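Local coordinates for uncharacterized protein BAD_0989 (Bifidobacterium adolescentis ATCC 15703, PDB 3CYM) that is of unknown function but is probably a ribonuclease D-like 3'-5' exonuclease acting on nucleic acid, at residues Phe119-Ala124 against Thr181-Glu186; Ala125-Leu130 against Ala185-Gln190; His220-Thr225 against Leu259-Ile264; Arg231-Ile236 against Glu266-Lys271. One frame throughout, in Å; residues are numbered along the deposited sequence.

Contact 1 (Phe119-Ala124 against Thr181-Glu186); sequences FDTEIA and TKMRAE
Strand 117-120 passes at Thr-121 directly into helix 121-127, and this junction packs against helix 176-190 so that Ala-124 and Met-183 come nearest, their CA atoms 7.0 Å apart. Met-183 reaches along the gap: its CB lies against Phe-119 CZ, its SD beside CB and CG2 of Thr-121. A bend at the last torsion (chi3 78°) turns the methyl CE inward, 3.6 Å from Ala-124 CB and 3.4 Å from the carbonyl oxygen of Thr-121. Arg-184 runs past the Phe-119 ring in the opposite direction; its CG approaches Phe-119 CE1 at 3.6 Å, and one face of its guanidinium lies over Phe-119 CD1, which stands 3.4 Å from Arg-184 NH2. The two planes are 41° apart, a tilted contact rather than a flat stack. Glu-180, one turn earlier, forms a salt bridge with Arg-184 NH2, while the hydroxyl of Thr-121 is bonded to His-99. Just before the helix Asp-120 serves as N-cap, its OD1 accepting from Glu-122 N at 3.0 Å. The strand is an outermost one of the mixed sheet, in a region consistent with the RNase H-like fold of 3'-5' exonucleases. With no polar bond between the segments, cohesion comes from thioether, methyl and ring packing, whereas the arginine's charge is met within its own helix.

Contact 2 (Ala125-Leu130 against Ala185-Gln190); sequences ARLLGL and AELKRQ
Leu-187 has CG beside its backbone N (chi1 -80°), which carries CD2 toward Leu-128 CD1, 3.7 Å away; the two leucines cross at about a right angle. Leu-128 itself has an unusual chi1 of -104°, and its CG and methyls fill the gap between Glu-186, Leu-187 and Gln-190. Glu-186 offers its aliphatic CG to Leu-128 CG at 3.9 Å. On the next turn the extended Gln-190 sets its amide obliquely against the same leucine, OE1 lying 3.7 Å from Leu-128 CD1. That amide has polar partners as well: OE1 accepts from Lys-192, and NE2 gives a weak bond to Glu-186 OE1. Lys-192 also donates to the carbonyl oxygen of Leu-127, so one ammonium joins the backbone of Leu-127 to the glutamine. Leu-127 adds a looser touch through CB to Leu-187 CD2, 4.3 Å apart, and Phe-142 of helix 135-143 packs on Leu-128. Just beyond, Gly-129 takes positive phi (97°) and closes the turn with Leu-130 N to Ala-125 O at 2.8 Å and Gly-129 N to Arg-126 O. These backbone bonds define a Schellman motif, here ending helix 121-127 against helix 176-190 within the exonuclease family region.

Contact 3 (His220-Thr225 against Leu259-Ile264); sequences HVSHIT and LSDSSI
Asp-261, in the first turn of helix 261-270, points its carboxylate at the loop 220-225, where OD2 accepts from Ser-222 N at 2.9 Å. The bond is nearly straight (166°), but the donor stands 41° out of the carboxylate plane. Ser-222 OG also lies 3.0 Å from Asp-261 OD2 in one of two conformers, a doubtful second bond. A water adds a further approach to Asp-261 OD2 at 3.0 Å and also stands 3.1 Å from His-220 O, though it cannot serve all its neighbours at once. The other carboxylate oxygen, OD1, forms a salt bridge with Arg-244, which also donates to Leu-259 O; this second partner would probably stabilise the aspartate's negative charge. Val-221 CG1, anti to its own backbone N (chi1 170°), packs 3.6 Å from Asp-261 CG and more loosely on Ile-264 CG2. Ahead of the aspartate, Ser-260 is the N-cap, its OG accepting from Ser-263 N at 3.0 Å. The loop makes a type II turn from Val-221 to Ile-224, closed by a weak backbone bond. In the chain it links helices 193-207 and 231-250; the contact pins it to the N-terminal turn of helix 261-270, in the HRDC region, with Val-221 also touching Trp-241 and Ile-265.

Contact 4 (Arg231-Ile236 against Glu266-Lys271); sequences RQALAI and EVAKRK
Helices 231-236 and 266-270 run roughly antiparallel, their axes 8.4 Å apart at closest approach and their directions 143° apart. The pair belongs to the all-helical HRDC domain, and small residues allow the close approach: the CA atoms of Ala-233 and Ala-268 are only 4.4 Å from each other. Each alanine methyl lies against a carbonyl oxygen of the other helix, Ala-233 CB 3.3 Å from Ala-268 O and Ala-268 CB 3.5 Å from Ala-233 O, with the two CB atoms themselves in contact. One turn on, Ile-236 rests on the same alanine. Its CG2, anti to the backbone N, sits 3.8 Å from Ala-268 CA, while CD1 on the other branch touches Lys-271 CG. Ala-322 and Leu-323 of helix 312-323 close over Ile-236 from outside the pair. Lys-271, the first residue to leave the helix, has positive phi and sends its side chain slantwise past the first helix, toward its N-terminal end. Its CE lies 3.6 Å from Gln-232 NE2, an oblique crossing in which the amide meets the lysine's methylenes. A bend at chi4 (57°) then turns the ammonium inward, where it forms a salt bridge with Asp-230 just ahead of the first helix. The same nitrogen also donates to the last turn of its own helix: Lys-271 NZ to Ala-268 O at 3.0 Å, almost in line with the carbonyl.

Contacts 1 and 2 are successive parts of one interface, helix 121-127 against helix 176-190, touching where Met-183 CE meets Ala-125 N and Leu-187 CD1 meets Ala-124 CB. Contact 1, adding the end of strand 117-120, is buried; contact 2, nearer the helix ends, is partly exposed and mixes leucines with polar chains. Contacts 3 and 4 share helix 261-270, about 11 Å apart between centres and joined by Ile-224 against Leu-234. Contact 3 is partly open and polar, gathered round one carboxylate, while contact 4 is buried alanine and isoleucine packing edged by a lysine. The two pairs stand on opposite sides of the chain's centre, contacts 1 and 4 about 50 Å apart between centres.

Contact 1 (Phe119-Ala124 against Thr181-Glu186)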
loop_
_atom_site.group_PDB
_atom_site.type_symbol
_atom_site.label_atom_id
_atom_site.label_comp_id
_atom_site.label_asym_id
_atom_site.label_seq_id
_atom_site.Cartn_x
_atom_site.Cartn_y
_atom_site.Cartn_z
ATOM N N PHE A 119 -1.160 -9.145 -14.693
ATOM C CA PHE A 119 -0.475 -10.262 -14.073
ATOM C C PHE A 119 0.250 -9.710 -12.862
ATOM O O PHE A 119 1.168 -8.901 -12.995
ATOM C CB PHE A 119 0.511 -10.939 -15.025
ATOM C CG PHE A 119 1.083 -12.218 -14.486
ATOM C CD1 PHE A 119 0.512 -13.433 -14.812
ATOM C CD2 PHE A 119 2.194 -12.212 -13.641
ATOM C CE1 PHE A 119 1.027 -14.625 -14.295
ATOM C CE2 PHE A 119 2.714 -13.396 -13.130
ATOM C CZ PHE A 119 2.132 -14.601 -13.461
ATOM N N ASP A 120 -0.168 -10.145 -11.678
ATOM C CA ASP A 120 0.485 -9.716 -10.447
ATOM C C ASP A 120 1.535 -10.755 -10.029
ATOM O O ASP A 120 1.191 -11.873 -9.634
ATOM C CB ASP A 120 -0.557 -9.460 -9.346
ATOM C CG ASP A 120 -0.013 -8.663 -8.164
ATOM O OD1 ASP A 120 1.181 -8.776 -7.806
ATOM O OD2 ASP A 120 -0.818 -7.932 -7.555
ATOM N N THR A 121 2.813 -10.382 -10.113
ATOM C CA THR A 121 3.897 -11.317 -9.791
ATOM C C THR A 121 3.987 -11.615 -8.292
ATOM O O THR A 121 4.548 -12.631 -7.908
ATOM C CB THR A 121 5.291 -10.859 -10.310
ATOM O OG1 THR A 121 5.567 -9.529 -9.860
ATOM C CG2 THR A 121 5.367 -10.913 -11.826
ATOM N N GLU A 122 3.447 -10.734 -7.449
ATOM C CA GLU A 122 3.419 -11.017 -6.029
ATOM C C GLU A 122 2.319 -12.018 -5.746
ATOM O O GLU A 122 2.561 -13.009 -5.078
ATOM C CB GLU A 122 3.253 -9.759 -5.163
ATOM C CG GLU A 122 3.152 -10.090 -3.664
ATOM C CD GLU A 122 3.572 -8.963 -2.740
ATOM O OE1 GLU A 122 2.711 -8.495 -1.970
ATOM O OE2 GLU A 122 4.753 -8.553 -2.771
ATOM N N ILE A 123 1.126 -11.770 -6.280
ATOM C CA ILE A 123 -0.005 -12.680 -6.094
ATOM C C ILE A 123 0.308 -14.101 -6.582
ATOM O O ILE A 123 0.065 -15.082 -5.865
ATOM C CB ILE A 123 -1.293 -12.105 -6.734
ATOM C CG1 ILE A 123 -1.781 -10.896 -5.923
ATOM C CG2 ILE A 123 -2.374 -13.171 -6.847
ATOM C CD1 ILE A 123 -3.047 -10.243 -6.446
ATOM N N ALA A 124 0.874 -14.197 -7.786
ATOM C CA ALA A 124 1.337 -15.463 -8.358
ATOM C C ALA A 124 2.382 -16.179 -7.494
ATOM O O ALA A 124 2.291 -17.384 -7.294
ATOM C CB ALA A 124 1.870 -15.244 -9.762
ATOM N N THR A 181 6.496 -14.872 -17.665
ATOM C CA THR A 181 6.661 -16.051 -18.527
ATOM C C THR A 181 6.947 -17.326 -17.720
ATOM O O THR A 181 6.204 -18.300 -17.838
ATOM C CB THR A 181 7.752 -15.815 -19.612
ATOM O OG1 THR A 181 7.441 -14.625 -20.351
ATOM C CG2 THR A 181 7.829 -16.982 -20.582
ATOM N N LYS A 182 8.000 -17.293 -16.896
ATOM C CA LYS A 182 8.357 -18.396 -15.987
ATOM C C LYS A 182 7.250 -18.729 -14.987
ATOM O O LYS A 182 6.985 -19.901 -14.729
ATOM C CB LYS A 182 9.635 -18.070 -15.198
ATOM C CG LYS A 182 10.927 -18.134 -15.998
ATOM C CD LYS A 182 11.436 -19.562 -16.181
ATOM C CE LYS A 182 12.740 -19.603 -16.987
ATOM N NZ LYS A 182 12.528 -19.296 -18.430
ATOM N N MET A 183 6.622 -17.697 -14.425
ATOM C CA MET A 183 5.610 -17.884 -13.387
ATOM C C MET A 183 4.275 -18.408 -13.931
ATOM O O MET A 183 3.567 -19.118 -13.224
ATOM C CB MET A 183 5.404 -16.603 -12.563
ATOM C CG MET A 183 6.646 -16.116 -11.784
ATOM S SD MET A 183 6.296 -14.649 -10.792
ATOM C CE MET A 183 5.489 -15.475 -9.477
ATOM N N ARG A 184 3.946 -18.066 -15.178
ATOM C CA ARG A 184 2.787 -18.646 -15.872
ATOM C C ARG A 184 2.977 -20.131 -16.120
ATOM O O ARG A 184 2.061 -20.921 -15.884
ATOM C CB ARG A 184 2.517 -17.947 -17.207
ATOM C CG ARG A 184 1.641 -16.736 -17.085
ATOM C CD ARG A 184 1.346 -16.099 -18.426
ATOM N NE ARG A 184 0.840 -14.737 -18.238
ATOM C CZ ARG A 184 -0.448 -14.413 -18.137
ATOM N NH1 ARG A 184 -1.383 -15.347 -18.232
ATOM N NH2 ARG A 184 -0.801 -13.146 -17.954
ATOM N N ALA A 185 4.168 -20.494 -16.596
ATOM C CA ALA A 185 4.532 -21.890 -16.855
ATOM C C ALA A 185 4.439 -22.732 -15.591
ATOM O O ALA A 185 3.914 -23.840 -15.628
ATOM C CB ALA A 185 5.935 -21.983 -17.474
ATOM N N GLU A 186 4.919 -22.182 -14.478
ATOM C CA GLU A 186 4.847 -22.831 -13.168
ATOM C C GLU A 186 3.432 -22.908 -12.579
ATOM O O GLU A 186 3.064 -23.931 -11.992
ATOM C CB GLU A 186 5.802 -22.144 -12.187
ATOM C CG GLU A 186 5.984 -22.857 -10.837
ATOM C CD GLU A 186 6.481 -24.298 -10.962
ATOM O OE1 GLU A 186 6.006 -25.159 -10.187
ATOM O OE2 GLU A 186 7.342 -24.574 -11.823
#

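Contact 2 (Ala125-Leu130 against Ala185-Gln190)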
loop_
_atom_site.group_PDB
_atom_site.type_symbol
_atom_site.label_atom_id
_atom_site.label_comp_id
_atom_site.label_asym_id
_atom_site.label_seq_id
_atom_site.Cartn_x
_atom_site.Cartn_y
_atom_site.Cartn_z
ATOM N N ALA A 125 3.352 -15.440 -6.962
ATOM C CA ALA A 125 4.373 -16.037 -6.083
ATOM C C ALA A 125 3.793 -16.670 -4.818
ATOM O O ALA A 125 4.230 -17.744 -4.413
ATOM C CB ALA A 125 5.438 -15.012 -5.723
ATOM N N ARG A 126 2.806 -16.003 -4.222
ATOM C CA ARG A 126 2.107 -16.464 -3.012
ATOM C C ARG A 126 1.325 -17.746 -3.267
ATOM O O ARG A 126 1.403 -18.709 -2.506
ATOM C CB ARG A 126 1.096 -15.414 -2.534
ATOM C CG ARG A 126 1.605 -14.010 -2.375
ATOM C CD ARG A 126 2.315 -13.824 -1.077
ATOM N NE ARG A 126 1.430 -13.657 0.071
ATOM C CZ ARG A 126 1.233 -14.576 1.012
ATOM N NH1 ARG A 126 0.410 -14.324 2.021
ATOM N NH2 ARG A 126 1.846 -15.748 0.948
ATOM N N LEU A 127 0.542 -17.744 -4.350
ATOM C CA LEU A 127 -0.212 -18.943 -4.773
ATOM C C LEU A 127 0.714 -20.137 -5.001
ATOM O O LEU A 127 0.384 -21.259 -4.622
ATOM C CB LEU A 127 -1.028 -18.671 -6.036
ATOM C CG LEU A 127 -2.326 -17.862 -5.915
ATOM C CD1 LEU A 127 -2.669 -17.326 -7.280
ATOM C CD2 LEU A 127 -3.471 -18.699 -5.378
ATOM N N LEU A 128 1.877 -19.867 -5.593
ATOM C CA LEU A 128 2.946 -20.846 -5.811
ATOM C C LEU A 128 3.613 -21.318 -4.519
ATOM O O LEU A 128 4.362 -22.295 -4.521
ATOM C CB LEU A 128 4.012 -20.242 -6.730
ATOM C CG LEU A 128 4.102 -20.666 -8.199
ATOM C CD1 LEU A 128 2.818 -21.316 -8.688
ATOM C CD2 LEU A 128 4.470 -19.466 -9.066
ATOM N N GLY A 129 3.373 -20.599 -3.431
ATOM C CA GLY A 129 3.864 -21.006 -2.131
ATOM C C GLY A 129 5.149 -20.330 -1.714
ATOM O O GLY A 129 5.746 -20.727 -0.717
ATOM N N LEU A 130 5.580 -19.310 -2.461
ATOM C CA LEU A 130 6.790 -18.559 -2.095
ATOM C C LEU A 130 6.609 -17.745 -0.826
ATOM O O LEU A 130 5.878 -16.749 -0.779
ATOM C CB LEU A 130 7.331 -17.676 -3.223
ATOM C CG LEU A 130 8.016 -18.285 -4.446
ATOM C CD1 LEU A 130 9.065 -17.297 -4.920
ATOM C CD2 LEU A 130 8.654 -19.632 -4.162
ATOM N N ALA A 185 4.168 -20.494 -16.596
ATOM C CA ALA A 185 4.532 -21.890 -16.855
ATOM C C ALA A 185 4.439 -22.732 -15.591
ATOM O O ALA A 185 3.914 -23.840 -15.628
ATOM C CB ALA A 185 5.935 -21.983 -17.474
ATOM N N GLU A 186 4.919 -22.182 -14.478
ATOM C CA GLU A 186 4.847 -22.831 -13.168
ATOM C C GLU A 186 3.432 -22.908 -12.579
ATOM O O GLU A 186 3.064 -23.931 -11.992
ATOM C CB GLU A 186 5.802 -22.144 -12.187
ATOM C CG GLU A 186 5.984 -22.857 -10.837
ATOM C CD GLU A 186 6.481 -24.298 -10.962
ATOM O OE1 GLU A 186 6.006 -25.159 -10.187
ATOM O OE2 GLU A 186 7.342 -24.574 -11.823
ATOM N N LEU A 187 2.644 -21.841 -12.717
ATOM C CA LEU A 187 1.241 -21.870 -12.266
ATOM C C LEU A 187 0.454 -22.955 -12.994
ATOM O O LEU A 187 -0.312 -23.698 -12.371
ATOM C CB LEU A 187 0.555 -20.511 -12.444
ATOM C CG LEU A 187 0.814 -19.430 -11.383
ATOM C CD1 LEU A 187 0.639 -18.054 -11.980
ATOM C CD2 LEU A 187 -0.087 -19.596 -10.175
ATOM N N LYS A 188 0.663 -23.044 -14.308
ATOM C CA LYS A 188 0.012 -24.041 -15.156
ATOM C C LYS A 188 0.392 -25.459 -14.737
ATOM O O LYS A 188 -0.467 -26.339 -14.663
ATOM C CB LYS A 188 0.355 -23.796 -16.630
ATOM C CG LYS A 188 -0.463 -22.687 -17.260
ATOM C CD LYS A 188 0.122 -22.202 -18.573
ATOM C CE LYS A 188 -0.584 -20.922 -19.028
ATOM N NZ LYS A 188 0.111 -20.217 -20.144
ATOM N N ARG A 189 1.670 -25.663 -14.427
ATOM C CA ARG A 189 2.150 -26.972 -13.995
ATOM C C ARG A 189 1.695 -27.336 -12.570
ATOM O O ARG A 189 1.511 -28.510 -12.261
ATOM C CB ARG A 189 3.669 -27.100 -14.205
ATOM C CG ARG A 189 4.559 -26.808 -13.008
ATOM C CD ARG A 189 5.246 -28.084 -12.542
ATOM N NE ARG A 189 6.654 -27.856 -12.211
ATOM C CZ ARG A 189 7.647 -27.794 -13.101
ATOM N NH1 ARG A 189 7.407 -27.936 -14.403
ATOM N NH2 ARG A 189 8.892 -27.585 -12.688
ATOM N N GLN A 190 1.478 -26.327 -11.724
ATOM C CA GLN A 190 0.910 -26.547 -10.394
ATOM C C GLN A 190 -0.620 -26.581 -10.429
ATOM O O GLN A 190 -1.259 -26.859 -9.417
ATOM C CB GLN A 190 1.390 -25.478 -9.403
ATOM C CG GLN A 190 2.796 -25.696 -8.832
ATOM C CD GLN A 190 3.050 -24.879 -7.555
ATOM O OE1 GLN A 190 2.114 -24.496 -6.847
ATOM N NE2 GLN A 190 4.320 -24.618 -7.259
#

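Contact 3 (His220-Thr225 against Leu259-Ile264)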
loop_
_atom_site.group_PDB
_atom_site.type_symbol
_atom_site.label_atom_id
_atom_site.label_comp_id
_atom_site.label_asym_id
_atom_site.label_seq_id
_atom_site.Cartn_x
_atom_site.Cartn_y
_atom_site.Cartn_z
ATOM N N HIS A 220 -5.681 7.121 14.537
ATOM C CA HIS A 220 -4.447 6.395 14.234
ATOM C C HIS A 220 -3.186 7.187 14.578
ATOM O O HIS A 220 -2.186 7.147 13.859
ATOM C CB HIS A 220 -4.465 5.922 12.779
ATOM C CG HIS A 220 -5.461 4.838 12.531
ATOM N ND1 HIS A 220 -5.099 3.517 12.385
ATOM C CD2 HIS A 220 -6.813 4.868 12.462
ATOM C CE1 HIS A 220 -6.184 2.783 12.208
ATOM N NE2 HIS A 220 -7.237 3.579 12.252
ATOM N N VAL A 221 -3.266 7.911 15.690
ATOM C CA VAL A 221 -2.131 8.591 16.291
ATOM C C VAL A 221 -1.504 7.573 17.241
ATOM O O VAL A 221 -2.217 6.944 18.014
ATOM C CB VAL A 221 -2.613 9.833 17.071
ATOM C CG1 VAL A 221 -1.504 10.426 17.913
ATOM C CG2 VAL A 221 -3.201 10.883 16.115
ATOM N N SER A 222 -0.189 7.385 17.159
ATOM C CA SER A 222 0.481 6.429 18.037
ATOM C C SER A 222 0.363 6.850 19.503
ATOM O O SER A 222 0.379 8.047 19.826
ATOM C CB SER A 222 1.942 6.200 17.626
ATOM O OG SER A 222 2.625 7.418 17.411
ATOM N N HIS A 223 0.204 5.844 20.368
ATOM C CA HIS A 223 0.010 5.996 21.818
ATOM C C HIS A 223 -1.325 6.646 22.196
ATOM O O HIS A 223 -1.452 7.219 23.286
ATOM C CB HIS A 223 1.189 6.714 22.488
ATOM C CG HIS A 223 2.486 5.980 22.368
ATOM N ND1 HIS A 223 3.015 5.232 23.398
ATOM C CD2 HIS A 223 3.356 5.869 21.336
ATOM C CE1 HIS A 223 4.157 4.695 23.008
ATOM N NE2 HIS A 223 4.385 5.064 21.760
ATOM N N ILE A 224 -2.316 6.517 21.303
ATOM C CA ILE A 224 -3.665 7.089 21.486
ATOM C C ILE A 224 -4.408 6.427 22.645
ATOM O O ILE A 224 -5.262 7.045 23.296
ATOM C CB ILE A 224 -4.515 7.031 20.157
ATOM C CG1 ILE A 224 -5.803 7.853 20.258
ATOM C CG2 ILE A 224 -4.810 5.588 19.720
ATOM C CD1 ILE A 224 -5.574 9.276 20.620
ATOM N N THR A 225 -4.035 5.177 22.910
ATOM C CA THR A 225 -4.646 4.347 23.936
ATOM C C THR A 225 -4.454 4.930 25.341
ATOM O O THR A 225 -5.305 4.758 26.212
ATOM C CB THR A 225 -4.158 2.867 23.826
ATOM O OG1 THR A 225 -4.787 2.069 24.836
ATOM C CG2 THR A 225 -2.649 2.763 23.947
ATOM N N LEU A 259 4.123 17.985 12.785
ATOM C CA LEU A 259 3.794 17.821 14.188
ATOM C C LEU A 259 3.836 16.326 14.502
ATOM O O LEU A 259 3.215 15.511 13.805
ATOM C CB LEU A 259 2.413 18.436 14.489
ATOM C CG LEU A 259 1.876 18.461 15.923
ATOM C CD1 LEU A 259 2.666 19.413 16.813
ATOM C CD2 LEU A 259 0.407 18.838 15.910
ATOM N N SER A 260 4.590 15.974 15.537
ATOM C CA SER A 260 4.715 14.596 15.979
ATOM C C SER A 260 3.459 14.112 16.699
ATOM O O SER A 260 2.676 14.915 17.214
ATOM C CB SER A 260 5.905 14.471 16.922
ATOM O OG SER A 260 5.631 15.132 18.143
ATOM N N ASP A 261 3.294 12.792 16.748
ATOM C CA ASP A 261 2.232 12.151 17.522
ATOM C C ASP A 261 2.456 12.294 19.027
ATOM O O ASP A 261 1.497 12.454 19.774
ATOM C CB ASP A 261 2.119 10.672 17.152
ATOM C CG ASP A 261 1.463 10.449 15.797
ATOM O OD1 ASP A 261 1.171 11.436 15.089
ATOM O OD2 ASP A 261 1.228 9.274 15.438
ATOM N N SER A 262 3.718 12.247 19.458
ATOM C CA SER A 262 4.093 12.495 20.857
ATOM C C SER A 262 3.614 13.848 21.343
ATOM O O SER A 262 3.075 13.930 22.440
ATOM C CB SER A 262 5.610 12.426 21.057
ATOM O OG SER A 262 6.148 11.228 20.537
ATOM N N SER A 263 3.822 14.894 20.532
ATOM C CA SER A 263 3.366 16.259 20.850
ATOM C C SER A 263 1.862 16.332 21.001
ATOM O O SER A 263 1.385 16.898 21.975
ATOM C CB SER A 263 3.791 17.280 19.791
ATOM O OG SER A 263 5.196 17.462 19.794
ATOM N N ILE A 264 1.144 15.761 20.029
ATOM C CA ILE A 264 -0.322 15.648 20.042
ATOM C C ILE A 264 -0.845 14.995 21.333
ATOM O O ILE A 264 -1.678 15.582 22.028
ATOM C CB ILE A 264 -0.858 14.882 18.788
ATOM C CG1 ILE A 264 -0.633 15.703 17.517
ATOM C CG2 ILE A 264 -2.346 14.552 18.925
ATOM C CD1 ILE A 264 -0.900 14.951 16.236
HETATM O O HOH W 1 -0.752 9.799 13.185
#

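Contact 4 (Arg231-Ile236 against Glu266-Lys271)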
loop_
_atom_site.group_PDB
_atom_site.type_symbol
_atom_site.label_atom_id
_atom_site.label_comp_id
_atom_site.label_asym_id
_atom_site.label_seq_id
_atom_site.Cartn_x
_atom_site.Cartn_y
_atom_site.Cartn_z
ATOM N N ARG A 231 -12.240 11.867 26.919
ATOM C CA ARG A 231 -12.895 12.303 25.682
ATOM C C ARG A 231 -12.553 13.742 25.282
ATOM O O ARG A 231 -12.602 14.072 24.097
ATOM C CB ARG A 231 -14.411 12.090 25.756
ATOM C CG ARG A 231 -14.796 10.703 26.273
ATOM C CD ARG A 231 -16.154 10.211 25.781
ATOM N NE ARG A 231 -17.235 11.154 26.054
ATOM C CZ ARG A 231 -18.099 11.595 25.144
ATOM N NH1 ARG A 231 -18.030 11.173 23.889
ATOM N NH2 ARG A 231 -19.047 12.454 25.497
ATOM N N GLN A 232 -12.201 14.583 26.257
ATOM C CA GLN A 232 -11.707 15.937 25.968
ATOM C C GLN A 232 -10.311 15.901 25.346
ATOM O O GLN A 232 -9.997 16.708 24.475
ATOM C CB GLN A 232 -11.715 16.839 27.208
ATOM C CG GLN A 232 -11.568 18.331 26.866
ATOM C CD GLN A 232 -11.663 19.254 28.063
ATOM O OE1 GLN A 232 -12.065 20.410 27.924
ATOM N NE2 GLN A 232 -11.294 18.759 29.243
ATOM N N ALA A 233 -9.486 14.959 25.799
ATOM C CA ALA A 233 -8.182 14.707 25.188
ATOM C C ALA A 233 -8.363 14.195 23.768
ATOM O O ALA A 233 -7.630 14.580 22.866
ATOM C CB ALA A 233 -7.390 13.713 26.010
ATOM N N LEU A 234 -9.366 13.345 23.580
ATOM C CA LEU A 234 -9.681 12.801 22.268
ATOM C C LEU A 234 -10.168 13.880 21.311
ATOM O O LEU A 234 -9.821 13.852 20.139
ATOM C CB LEU A 234 -10.675 11.645 22.384
ATOM C CG LEU A 234 -10.086 10.359 22.984
ATOM C CD1 LEU A 234 -11.170 9.320 23.278
ATOM C CD2 LEU A 234 -8.992 9.765 22.094
ATOM N N ALA A 235 -10.918 14.853 21.831
ATOM C CA ALA A 235 -11.314 16.043 21.067
ATOM C C ALA A 235 -10.107 16.886 20.642
ATOM O O ALA A 235 -10.108 17.469 19.563
ATOM C CB ALA A 235 -12.278 16.885 21.863
ATOM N N ILE A 236 -9.085 16.934 21.495
ATOM C CA ILE A 236 -7.832 17.627 21.193
ATOM C C ILE A 236 -7.035 16.879 20.110
ATOM O O ILE A 236 -6.584 17.488 19.134
ATOM C CB ILE A 236 -6.994 17.881 22.498
ATOM C CG1 ILE A 236 -7.704 18.921 23.365
ATOM C CG2 ILE A 236 -5.586 18.359 22.176
ATOM C CD1 ILE A 236 -7.283 18.964 24.799
ATOM N N GLU A 266 0.867 14.477 24.122
ATOM C CA GLU A 266 1.356 15.298 25.229
ATOM C C GLU A 266 0.421 16.458 25.574
ATOM O O GLU A 266 0.069 16.649 26.744
ATOM C CB GLU A 266 2.733 15.855 24.890
ATOM C CG GLU A 266 3.760 15.632 25.960
ATOM C CD GLU A 266 5.040 16.409 25.712
ATOM O OE1 GLU A 266 5.444 17.172 26.614
ATOM O OE2 GLU A 266 5.642 16.258 24.621
ATOM N N VAL A 267 0.004 17.213 24.557
ATOM C CA VAL A 267 -0.856 18.380 24.781
ATOM C C VAL A 267 -2.310 17.986 25.063
ATOM O O VAL A 267 -3.051 18.743 25.689
ATOM C CB VAL A 267 -0.760 19.438 23.638
ATOM C CG1 VAL A 267 0.632 19.998 23.543
ATOM C CG2 VAL A 267 -1.128 18.847 22.335
ATOM N N ALA A 268 -2.703 16.792 24.625
ATOM C CA ALA A 268 -4.037 16.271 24.917
ATOM C C ALA A 268 -4.132 15.847 26.376
ATOM O O ALA A 268 -5.177 16.001 27.002
ATOM C CB ALA A 268 -4.383 15.119 23.993
ATOM N N LYS A 269 -3.027 15.323 26.905
ATOM C CA LYS A 269 -2.892 15.014 28.327
ATOM C C LYS A 269 -2.883 16.289 29.166
ATOM O O LYS A 269 -3.679 16.439 30.089
ATOM C CB LYS A 269 -1.590 14.253 28.570
ATOM C CG LYS A 269 -1.651 12.762 28.307
ATOM C CD LYS A 269 -0.227 12.226 28.305
ATOM C CE LYS A 269 -0.171 10.742 28.602
ATOM N NZ LYS A 269 -0.889 9.977 27.554
ATOM N N ARG A 270 -2.005 17.219 28.802
ATOM C CA ARG A 270 -1.726 18.390 29.620
ATOM C C ARG A 270 -2.764 19.502 29.512
ATOM O O ARG A 270 -2.950 20.259 30.464
ATOM C CB ARG A 270 -0.349 18.947 29.282
ATOM C CG ARG A 270 0.804 18.110 29.778
ATOM C CD ARG A 270 1.774 19.022 30.503
ATOM N NE ARG A 270 3.167 18.717 30.217
ATOM C CZ ARG A 270 4.172 19.563 30.418
ATOM N NH1 ARG A 270 3.947 20.779 30.895
ATOM N NH2 ARG A 270 5.410 19.194 30.129
ATOM N N LYS A 271 -3.422 19.591 28.354
ATOM C CA LYS A 271 -4.412 20.641 28.052
ATOM C C LYS A 271 -3.979 22.078 28.432
ATOM O O LYS A 271 -4.522 22.655 29.380
ATOM C CB LYS A 271 -5.767 20.309 28.690
ATOM C CG LYS A 271 -6.182 18.850 28.564
ATOM C CD LYS A 271 -7.558 18.628 29.147
ATOM C CE LYS A 271 -8.091 17.261 28.788
ATOM N NZ LYS A 271 -7.166 16.198 29.240
#